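Local structure of uncharacterized oxidoreductase yvaA (Bacillus subtilis subsp. subtilis, 3GDO) at residues P97-A102 and I330-E334; P193-N199 and H214-G220. The protein catalyses the reversible NADPH-dependent reduction of scyllo-inosose to scyllo-inositol and cannot use NADH in place of NADPH. All blocks are in the same frame, centred on the assembly; numbering follows the deposited sequence.

How the contacts relate
Helix 323-342 links the two contacts: its residues 330-334 form one half of contact 1, and Ile-332, from another side of the helix, packs on the hairpin of contact 2. The centres of the contacts are about 15 Å apart, and Ile-332 joins them directly. Its CD1 packs 3.8 Å from CG of Pro-193, while CG2 of Ile-332 lies 4.0 Å from CD2 of Leu-215. Contact 1 thus ties the NADP-binding Rossmann domain to the C-terminal alpha/beta domain, whereas contact 2 belongs to the C-terminal sheet alone and extends to the second subunit. As in other Gfo/Idh/MocA enzymes, the active site probably lies between these two domains.

Contact 1: residues P97-A102 and I330-E334; sequences PMTATA and IRIIE
Ile-330 points its two branches at different parts of the loop. CG2, anti to the backbone N, presses on the Thr-101 to Ala-102 peptide, 3.3 Å from the N of Ala-102. The other branch, CG1 with CD1, reaches back along the loop: CD1 comes 3.3 Å from the O of Thr-99 and 4.1 Å from CB of Pro-97, the residue that follows a cis peptide bond. One turn on, Glu-334 sends an extended chain across Thr-101, and its OE2 accepts the N-H of Ala-102 at 2.8 Å (167°), the donor standing well above the carboxylate plane. The loop belongs to the Rossmann domain and leads into helix 102-115, whose N-cap is Thr-101; the carboxylate, from helix 323-342 of the C-terminal domain, therefore binds an N-H in the first turn of that helix, which probably favours its negative charge. OE1 of Glu-334 lies 3.4 Å from the methyl CG2 of Thr-101, whose hydroxyl turns to Glu-104. Were Glu-334 an alanine, the Ala-102 N-H would probably lose this acceptor and a gap open beside Thr-101. Arg-331 lays its CG against CB of Ala-102, 3.8 Å away, and carries its guanidinium on to Glu-324 and Glu-106.

Contact 2: residues P193-N199 and H214-G220; sequences PKAVTAN and HLTLDYG
Pro-193 sets CB over the centre of the Tyr-219 ring, 3.8 Å from the centroid, a CH-pi contact made through the face. CG of the same proline turns to Leu-217, 3.8 Å from its CG. Beside it, the N of Lys-194 donates to the O of Asp-218 at 2.7 Å, while the lysine side chain runs extended past this oxygen as far as CE, then bends at chi4 (77°), bringing NZ to a long salt bridge with OD2 of Asp-218, 3.7 Å away. The other carboxylate oxygen of Asp-218, OD1, takes the N-H of Gly-220 in an Asx turn. Beyond this end, 195-199 and 214-219 pair as an antiparallel beta hairpin, their directions 168° apart, in the mixed sheet of the C-terminal domain. Thr-197 and Thr-216 form a hydrogen-bonded pair, as do Asn-199 and His-214; between them, at a non-hydrogen-bonded pair, CB of Ala-198 meets CG of Leu-215 at 3.8 Å. A water gives a hydrogen bond to the O of Thr-197 and joins OG1 of Thr-216 to ND1 of His-214, lying in the plane of the imidazole at its edge, 2.9 Å from ND1. Further out, Gly-191 O receives the hydroxyl of Tyr-219 and Gln-223 binds OD1 of Asp-218. Helix 323-342 packs on Ala-198 and Leu-215, whereas the His-214 ring meets His-214 of the second subunit, their planes about 35° apart.

Contact 1: residues P97-A102 and I330-E334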
loop_
_atom_site.group_PDB
_atom_site.type_symbol
_atom_site.label_atom_id
_atom_site.label_comp_id
_atom_site.label_asym_id
_atom_site.label_seq_id
_atom_site.Cartn_x
_atom_site.Cartn_y
_atom_site.Cartn_z
ATOM N N PRO B 97 -11.178 12.955 -16.866
ATOM C CA PRO B 97 -9.808 13.304 -17.124
ATOM C C PRO B 97 -9.827 14.234 -18.312
ATOM O O PRO B 97 -10.620 14.026 -19.226
ATOM C CB PRO B 97 -9.176 11.958 -17.479
ATOM C CG PRO B 97 -10.304 11.201 -18.158
ATOM C CD PRO B 97 -11.506 11.595 -17.355
ATOM N N MET B 98 -8.991 15.267 -18.274
ATOM C CA MET B 98 -8.982 16.328 -19.301
ATOM C C MET B 98 -9.041 15.767 -20.742
ATOM O O MET B 98 -10.003 16.022 -21.459
ATOM C CB MET B 98 -7.757 17.234 -19.072
ATOM C CG MET B 98 -7.644 18.478 -19.959
ATOM S SD MET B 98 -6.056 19.321 -19.650
ATOM C CE MET B 98 -6.410 20.735 -20.735
ATOM N N THR B 99 -8.025 15.010 -21.149
ATOM C CA THR B 99 -8.005 14.337 -22.465
ATOM C C THR B 99 -7.288 12.991 -22.315
ATOM O O THR B 99 -6.759 12.709 -21.250
ATOM C CB THR B 99 -7.205 15.149 -23.506
ATOM O OG1 THR B 99 -5.956 15.538 -22.931
ATOM C CG2 THR B 99 -7.976 16.401 -23.954
ATOM N N ALA B 100 -7.201 12.192 -23.379
ATOM C CA ALA B 100 -6.400 10.973 -23.332
ATOM C C ALA B 100 -4.876 11.219 -23.326
ATOM O O ALA B 100 -4.116 10.448 -22.730
ATOM C CB ALA B 100 -6.795 10.017 -24.476
ATOM N N THR B 101 -4.419 12.277 -24.010
ATOM C CA THR B 101 -2.976 12.532 -24.107
ATOM C C THR B 101 -2.655 13.937 -23.644
ATOM O O THR B 101 -3.505 14.850 -23.718
ATOM C CB THR B 101 -2.378 12.324 -25.558
ATOM O OG1 THR B 101 -2.978 13.246 -26.463
ATOM C CG2 THR B 101 -2.597 10.890 -26.095
ATOM N N ALA B 102 -1.424 14.110 -23.177
ATOM C CA ALA B 102 -0.947 15.407 -22.725
ATOM C C ALA B 102 -0.883 16.424 -23.894
ATOM O O ALA B 102 -1.181 17.602 -23.709
ATOM C CB ALA B 102 0.419 15.248 -22.057
ATOM N N ILE B 330 -2.607 14.145 -16.755
ATOM C CA ILE B 330 -2.499 13.306 -17.944
ATOM C C ILE B 330 -1.078 12.875 -18.180
ATOM O O ILE B 330 -0.836 11.755 -18.551
ATOM C CB ILE B 330 -3.072 14.012 -19.211
ATOM C CG1 ILE B 330 -4.529 14.455 -18.972
ATOM C CG2 ILE B 330 -2.994 13.096 -20.409
ATOM C CD1 ILE B 330 -5.445 13.365 -18.268
ATOM N N ARG B 331 -0.130 13.770 -17.928
ATOM C CA ARG B 331 1.287 13.443 -18.022
ATOM C C ARG B 331 1.663 12.285 -17.084
ATOM O O ARG B 331 2.436 11.392 -17.455
ATOM C CB ARG B 331 2.139 14.673 -17.667
ATOM C CG ARG B 331 2.234 15.701 -18.800
ATOM C CD ARG B 331 3.578 16.424 -18.781
ATOM N NE ARG B 331 3.372 17.814 -18.408
ATOM C CZ ARG B 331 3.107 18.784 -19.283
ATOM N NH1 ARG B 331 3.029 18.502 -20.588
ATOM N NH2 ARG B 331 2.906 20.037 -18.853
ATOM N N ILE B 332 1.117 12.304 -15.863
ATOM C CA ILE B 332 1.439 11.229 -14.916
ATOM C C ILE B 332 0.783 9.955 -15.386
ATOM O O ILE B 332 1.398 8.896 -15.302
ATOM C CB ILE B 332 0.946 11.531 -13.478
ATOM C CG1 ILE B 332 1.685 12.734 -12.919
ATOM C CG2 ILE B 332 1.128 10.257 -12.530
ATOM C CD1 ILE B 332 3.186 12.545 -12.863
ATOM N N ILE B 333 -0.462 10.058 -15.883
ATOM C CA ILE B 333 -1.193 8.879 -16.376
ATOM C C ILE B 333 -0.452 8.198 -17.548
ATOM O O ILE B 333 -0.280 6.981 -17.538
ATOM C CB ILE B 333 -2.653 9.218 -16.726
ATOM C CG1 ILE B 333 -3.447 9.464 -15.435
ATOM C CG2 ILE B 333 -3.311 8.112 -17.459
ATOM C CD1 ILE B 333 -4.817 9.975 -15.709
ATOM N N GLU B 334 0.050 8.986 -18.506
ATOM C CA GLU B 334 0.775 8.428 -19.667
ATOM C C GLU B 334 2.084 7.792 -19.284
ATOM O O GLU B 334 2.459 6.744 -19.825
ATOM C CB GLU B 334 1.007 9.504 -20.766
ATOM C CG GLU B 334 -0.254 9.817 -21.594
ATOM C CD GLU B 334 0.013 10.740 -22.837
ATOM O OE1 GLU B 334 -0.060 10.247 -23.987
ATOM O OE2 GLU B 334 0.288 11.949 -22.659
#

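Contact 2: residues P193-N199 and H214-G220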
loop_
_atom_site.group_PDB
_atom_site.type_symbol
_atom_site.label_atom_id
_atom_site.label_comp_id
_atom_site.label_asym_id
_atom_site.label_seq_id
_atom_site.Cartn_x
_atom_site.Cartn_y
_atom_site.Cartn_z
ATOM N N PRO B 193 6.572 14.909 -9.497
ATOM C CA PRO B 193 7.594 13.987 -9.020
ATOM C C PRO B 193 8.760 13.907 -10.007
ATOM O O PRO B 193 8.694 14.453 -11.099
ATOM C CB PRO B 193 6.854 12.639 -8.981
ATOM C CG PRO B 193 5.872 12.738 -10.113
ATOM C CD PRO B 193 5.431 14.197 -10.120
ATOM N N LYS B 194 9.823 13.204 -9.658
ATOM C CA LYS B 194 10.870 13.066 -10.645
ATOM C C LYS B 194 10.783 11.788 -11.452
ATOM O O LYS B 194 11.457 11.666 -12.469
ATOM C CB LYS B 194 12.249 13.269 -10.062
ATOM C CG LYS B 194 12.569 12.557 -8.791
ATOM C CD LYS B 194 13.890 13.160 -8.292
ATOM C CE LYS B 194 14.293 12.676 -6.904
ATOM N NZ LYS B 194 14.865 11.297 -6.970
ATOM N N ALA B 195 9.928 10.851 -11.023
ATOM C CA ALA B 195 9.762 9.628 -11.772
ATOM C C ALA B 195 8.462 8.951 -11.385
ATOM O O ALA B 195 7.861 9.295 -10.348
ATOM C CB ALA B 195 10.966 8.704 -11.576
ATOM N N VAL B 196 8.008 8.034 -12.242
ATOM C CA VAL B 196 6.777 7.275 -12.001
ATOM C C VAL B 196 7.119 5.827 -12.280
ATOM O O VAL B 196 7.739 5.517 -13.312
ATOM C CB VAL B 196 5.635 7.720 -12.959
ATOM C CG1 VAL B 196 4.358 6.852 -12.810
ATOM C CG2 VAL B 196 5.306 9.198 -12.778
ATOM N N THR B 197 6.741 4.936 -11.365
ATOM C CA THR B 197 6.890 3.492 -11.593
ATOM C C THR B 197 5.480 2.895 -11.431
ATOM O O THR B 197 4.778 3.190 -10.448
ATOM C CB THR B 197 7.928 2.891 -10.631
ATOM O OG1 THR B 197 9.175 3.602 -10.744
ATOM C CG2 THR B 197 8.178 1.363 -10.912
ATOM N N ALA B 198 5.024 2.079 -12.373
ATOM C CA ALA B 198 3.607 1.691 -12.295
ATOM C C ALA B 198 3.327 0.314 -12.857
ATOM O O ALA B 198 4.028 -0.164 -13.749
ATOM C CB ALA B 198 2.736 2.744 -13.012
ATOM N N ASN B 199 2.257 -0.292 -12.339
ATOM C CA ASN B 199 1.657 -1.462 -12.938
ATOM C C ASN B 199 0.194 -1.111 -13.207
ATOM O O ASN B 199 -0.551 -0.671 -12.307
ATOM C CB ASN B 199 1.816 -2.688 -12.021
ATOM C CG ASN B 199 1.265 -3.973 -12.645
ATOM O OD1 ASN B 199 1.413 -4.208 -13.858
ATOM N ND2 ASN B 199 0.602 -4.804 -11.825
ATOM N N HIS B 214 -1.380 0.493 -9.758
ATOM C CA HIS B 214 -0.527 0.763 -8.626
ATOM C C HIS B 214 0.600 1.709 -9.100
ATOM O O HIS B 214 1.444 1.320 -9.908
ATOM C CB HIS B 214 0.089 -0.556 -8.123
ATOM C CG HIS B 214 0.735 -0.404 -6.797
ATOM N ND1 HIS B 214 1.986 0.175 -6.639
ATOM C CD2 HIS B 214 0.260 -0.646 -5.547
ATOM C CE1 HIS B 214 2.270 0.229 -5.345
ATOM N NE2 HIS B 214 1.236 -0.249 -4.663
ATOM N N LEU B 215 0.608 2.942 -8.637
ATOM C CA LEU B 215 1.623 3.894 -9.093
ATOM C C LEU B 215 2.509 4.342 -7.947
ATOM O O LEU B 215 2.017 4.598 -6.847
ATOM C CB LEU B 215 0.944 5.155 -9.671
ATOM C CG LEU B 215 0.513 5.252 -11.132
ATOM C CD1 LEU B 215 -0.506 4.159 -11.496
ATOM C CD2 LEU B 215 -0.104 6.636 -11.332
ATOM N N THR B 216 3.801 4.449 -8.211
ATOM C CA THR B 216 4.715 5.098 -7.285
ATOM C C THR B 216 5.225 6.399 -7.923
ATOM O O THR B 216 5.851 6.363 -9.018
ATOM C CB THR B 216 5.934 4.188 -6.936
ATOM O OG1 THR B 216 5.472 2.961 -6.337
ATOM C CG2 THR B 216 6.911 4.912 -5.991
ATOM N N LEU B 217 4.949 7.512 -7.267
ATOM C CA LEU B 217 5.529 8.824 -7.651
ATOM C C LEU B 217 6.727 9.182 -6.783
ATOM O O LEU B 217 6.615 9.329 -5.547
ATOM C CB LEU B 217 4.489 9.950 -7.637
ATOM C CG LEU B 217 3.480 10.038 -8.794
ATOM C CD1 LEU B 217 2.670 8.771 -9.010
ATOM C CD2 LEU B 217 2.504 11.223 -8.584
ATOM N N ASP B 218 7.877 9.279 -7.457
ATOM C CA ASP B 218 9.158 9.375 -6.795
ATOM C C ASP B 218 9.460 10.850 -6.537
ATOM O O ASP B 218 9.691 11.616 -7.479
ATOM C CB ASP B 218 10.247 8.701 -7.671
ATOM C CG ASP B 218 11.675 8.796 -7.065
ATOM O OD1 ASP B 218 11.859 9.221 -5.897
ATOM O OD2 ASP B 218 12.627 8.436 -7.796
ATOM N N TYR B 219 9.402 11.246 -5.275
ATOM C CA TYR B 219 9.833 12.584 -4.873
ATOM C C TYR B 219 11.091 12.471 -3.986
ATOM O O TYR B 219 11.228 13.223 -3.050
ATOM C CB TYR B 219 8.750 13.266 -4.063
ATOM C CG TYR B 219 7.448 13.581 -4.794
ATOM C CD1 TYR B 219 7.224 14.858 -5.364
ATOM C CD2 TYR B 219 6.429 12.631 -4.884
ATOM C CE1 TYR B 219 6.007 15.170 -6.016
ATOM C CE2 TYR B 219 5.212 12.937 -5.511
ATOM C CZ TYR B 219 5.010 14.200 -6.088
ATOM O OH TYR B 219 3.817 14.465 -6.712
ATOM N N GLY B 220 11.966 11.500 -4.237
ATOM C CA GLY B 220 13.216 11.373 -3.454
ATOM C C GLY B 220 12.932 10.732 -2.104
ATOM O O GLY B 220 12.606 9.535 -2.014
HETATM O O HOH W 1 4.298 1.245 -8.115
#